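Local structure of glycerol kinase, putative (Plasmodium falciparum, 2W40) at residues T344-F352 / A364-N374. The protein probably phosphorylates glycerol at the expense of ATP to give sn-glycerol 3-phosphate, as an FGGY-family kinase of the sugar kinase/Hsp70/actin superfamily. Residues are numbered along the deposited sequence; the frame is centred on the assembly and turned at random.
With EDO (1,2-ethanediol), chain J.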
# COMPACT_ATOMS: atom_id res chain seq x y z
N THR C 344 3.98 -13.39 -0.83
CA THR C 344 5.39 -13.26 -0.40
C THR C 344 5.55 -12.53 0.95
O THR C 344 6.51 -11.72 1.18
CB THR C 344 6.20 -12.62 -1.45
OG1 THR C 344 5.93 -11.25 -1.43
CG2 THR C 344 5.86 -13.11 -2.82
N GLY C 345 4.66 -12.91 1.85
CA GLY C 345 4.63 -12.53 3.22
C GLY C 345 4.01 -11.15 3.42
O GLY C 345 3.98 -10.72 4.53
N VAL C 346 3.56 -10.52 2.35
CA VAL C 346 2.79 -9.27 2.52
C VAL C 346 1.49 -9.55 3.28
O VAL C 346 0.80 -10.56 3.01
CB VAL C 346 2.48 -8.57 1.17
CG1 VAL C 346 1.51 -7.33 1.31
CG2 VAL C 346 3.87 -8.15 0.50
N ILE C 347 1.14 -8.65 4.22
CA ILE C 347 -0.10 -8.71 4.92
C ILE C 347 -0.74 -7.38 4.76
O ILE C 347 -0.09 -6.33 4.90
CB ILE C 347 0.07 -9.08 6.43
CG1 ILE C 347 0.76 -10.42 6.56
CG2 ILE C 347 -1.24 -8.94 7.21
CD1 ILE C 347 1.27 -10.74 7.82
N PHE C 348 -2.02 -7.43 4.58
CA PHE C 348 -2.87 -6.21 4.40
C PHE C 348 -3.95 -6.27 5.46
O PHE C 348 -4.83 -7.12 5.36
CB PHE C 348 -3.48 -6.18 2.98
CG PHE C 348 -3.99 -4.83 2.49
CD1 PHE C 348 -3.92 -4.54 1.17
CD2 PHE C 348 -4.60 -3.92 3.30
CE1 PHE C 348 -4.42 -3.38 0.68
CE2 PHE C 348 -5.02 -2.71 2.83
CZ PHE C 348 -4.96 -2.46 1.49
N VAL C 349 -3.88 -5.37 6.44
CA VAL C 349 -4.90 -5.34 7.46
C VAL C 349 -5.96 -4.38 6.94
O VAL C 349 -5.72 -3.20 6.95
CB VAL C 349 -4.35 -4.92 8.86
CG1 VAL C 349 -5.48 -4.81 9.88
CG2 VAL C 349 -3.22 -5.81 9.31
N PRO C 350 -7.10 -4.91 6.39
CA PRO C 350 -8.05 -4.09 5.62
C PRO C 350 -9.01 -3.39 6.65
O PRO C 350 -10.02 -4.03 7.17
CB PRO C 350 -8.83 -5.13 4.75
CG PRO C 350 -8.17 -6.47 5.02
CD PRO C 350 -7.55 -6.30 6.42
N ALA C 351 -8.59 -2.23 7.07
CA ALA C 351 -9.19 -1.51 8.27
C ALA C 351 -9.47 -0.06 7.85
O ALA C 351 -9.29 0.85 8.61
CB ALA C 351 -8.37 -1.59 9.55
N PHE C 352 -9.96 0.10 6.63
CA PHE C 352 -10.15 1.46 6.10
C PHE C 352 -11.13 2.25 6.98
O PHE C 352 -10.99 3.49 7.13
CB PHE C 352 -10.64 1.48 4.70
CG PHE C 352 -9.70 0.97 3.69
CD1 PHE C 352 -8.68 1.75 3.21
CD2 PHE C 352 -9.80 -0.38 3.21
CE1 PHE C 352 -7.81 1.29 2.28
CE2 PHE C 352 -8.95 -0.82 2.32
CZ PHE C 352 -7.93 -0.00 1.87
N ALA C 364 -8.08 1.76 14.38
CA ALA C 364 -7.36 1.04 13.32
C ALA C 364 -7.52 1.78 11.99
O ALA C 364 -8.60 2.23 11.66
CB ALA C 364 -7.86 -0.39 13.22
N ARG C 365 -6.46 1.71 11.18
CA ARG C 365 -6.52 2.19 9.80
C ARG C 365 -5.94 1.11 8.91
O ARG C 365 -5.21 0.20 9.39
CB ARG C 365 -5.72 3.48 9.70
CG ARG C 365 -6.21 4.63 10.57
CD ARG C 365 -7.50 5.10 10.13
NE ARG C 365 -7.87 6.27 10.93
CZ ARG C 365 -8.65 6.25 12.00
NH1 ARG C 365 -9.24 5.16 12.36
NH2 ARG C 365 -8.92 7.38 12.67
N ALA C 366 -6.20 1.17 7.62
CA ALA C 366 -5.73 0.13 6.71
C ALA C 366 -4.22 0.28 6.57
O ALA C 366 -3.67 1.38 6.45
CB ALA C 366 -6.43 0.23 5.34
N SER C 367 -3.53 -0.87 6.69
CA SER C 367 -2.07 -0.95 6.79
C SER C 367 -1.57 -2.09 5.91
O SER C 367 -2.18 -3.13 5.82
CB SER C 367 -1.70 -1.28 8.22
OG SER C 367 -2.33 -0.30 9.05
N ILE C 368 -0.45 -1.88 5.21
CA ILE C 368 0.22 -2.91 4.38
C ILE C 368 1.62 -3.13 4.88
O ILE C 368 2.34 -2.14 5.13
CB ILE C 368 0.26 -2.52 2.86
CG1 ILE C 368 -1.10 -2.19 2.33
CG2 ILE C 368 0.81 -3.70 2.01
CD1 ILE C 368 -1.21 -1.68 0.91
N TYR C 369 1.98 -4.40 5.11
CA TYR C 369 3.28 -4.76 5.61
C TYR C 369 3.99 -5.74 4.70
O TYR C 369 3.36 -6.49 3.97
CB TYR C 369 3.13 -5.47 6.97
CG TYR C 369 2.41 -4.66 7.98
CD1 TYR C 369 3.12 -3.75 8.75
CD2 TYR C 369 1.03 -4.77 8.19
CE1 TYR C 369 2.47 -2.95 9.71
CE2 TYR C 369 0.41 -3.99 9.23
CZ TYR C 369 1.13 -3.06 9.89
OH TYR C 369 0.52 -2.30 10.86
N GLY C 370 5.33 -5.74 4.78
CA GLY C 370 6.09 -6.83 4.21
C GLY C 370 6.54 -6.71 2.80
O GLY C 370 7.09 -7.69 2.24
N MET C 371 6.36 -5.52 2.20
CA MET C 371 6.69 -5.34 0.77
C MET C 371 8.20 -5.23 0.49
O MET C 371 8.99 -4.66 1.26
CB MET C 371 5.94 -4.12 0.21
CG MET C 371 4.43 -4.10 0.46
SD MET C 371 3.59 -2.83 -0.43
CE MET C 371 4.10 -1.35 0.48
N THR C 372 8.55 -5.81 -0.65
CA THR C 372 9.83 -5.72 -1.25
C THR C 372 9.73 -5.20 -2.69
O THR C 372 8.62 -5.03 -3.23
CB THR C 372 10.57 -7.10 -1.20
OG1 THR C 372 9.87 -8.10 -1.96
CG2 THR C 372 10.83 -7.55 0.31
N PHE C 373 10.91 -5.02 -3.35
CA PHE C 373 10.88 -4.61 -4.75
C PHE C 373 10.19 -5.67 -5.68
O PHE C 373 9.65 -5.34 -6.75
CB PHE C 373 12.22 -4.23 -5.28
CG PHE C 373 12.73 -2.92 -4.80
CD1 PHE C 373 12.03 -1.77 -5.00
CD2 PHE C 373 13.94 -2.88 -4.12
CE1 PHE C 373 12.55 -0.51 -4.51
CE2 PHE C 373 14.43 -1.65 -3.66
CZ PHE C 373 13.77 -0.49 -3.89
N ASN C 374 10.23 -6.93 -5.24
CA ASN C 374 9.55 -8.03 -5.94
C ASN C 374 8.00 -7.95 -5.88
O ASN C 374 7.30 -8.51 -6.74
CB ASN C 374 10.07 -9.34 -5.40
CG ASN C 374 9.34 -10.57 -5.97
OD1 ASN C 374 8.51 -11.13 -5.26
ND2 ASN C 374 9.56 -10.90 -7.28
C1 EDO J . 13.57 -7.77 -4.90
O1 EDO J . 12.73 -7.85 -3.89
C2 EDO J . 14.64 -6.84 -4.42
O2 EDO J . 14.91 -6.20 -5.61
O HOH W 1 7.94 -9.18 0.05
O HOH W 2 7.05 -9.64 -3.07
O HOH W 3 7.66 -10.08 3.79
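Thr344 meets Asn374 largely through water: one molecule donates to Thr344 OG1 and Asn374 OD1, and two others bridge the carbonyl oxygens of Thr344 and Gly370, which cannot bond each other directly. Asn374 ND2 bonds Cys39 O of the second subunit. Gly370, with positive phi (91°) and no side chain, packs its CA close against the Gly345-Val346 backbone. Val346, buried just before strand 347-349, uses both methyls: CG1, anti to its backbone N (chi1 173°), rests on Ile368 CG2 at 3.8 Å, while CG2 leans on Met371. Ile347 and Tyr369 form a hydrogen-bonded antiparallel pair, Tyr369 N to Ile347 O 2.8 Å and Ile347 N to Tyr369 O 3.1 Å. On the opposite face, Phe348 offers a flat ring to Ile368, whose CG1 sits 3.7 Å from the ring centre in a CH-pi contact. Val349 pairs with Ser367 through two further backbone bonds, and its CG2 touches the edge of the Tyr369 ring. After the inverse gamma turn centred on Pro350, Ala351 points its CB toward Ala364 CB, 3.9 Å away, and Phe352 lays a ring face on Ala366 CB. Helix 377-403 covers Val346 and Phe348; apolar Ile347 and Val349 suit the face against helix 482-500, where Tyr369 OH bonds Thr499 OG1. Four backbone bonds thus fix the register of this two-stranded antiparallel sheet. Ala366, Ile368 and Met371 pair antiparallel with a second-subunit strand, extending it across the interface.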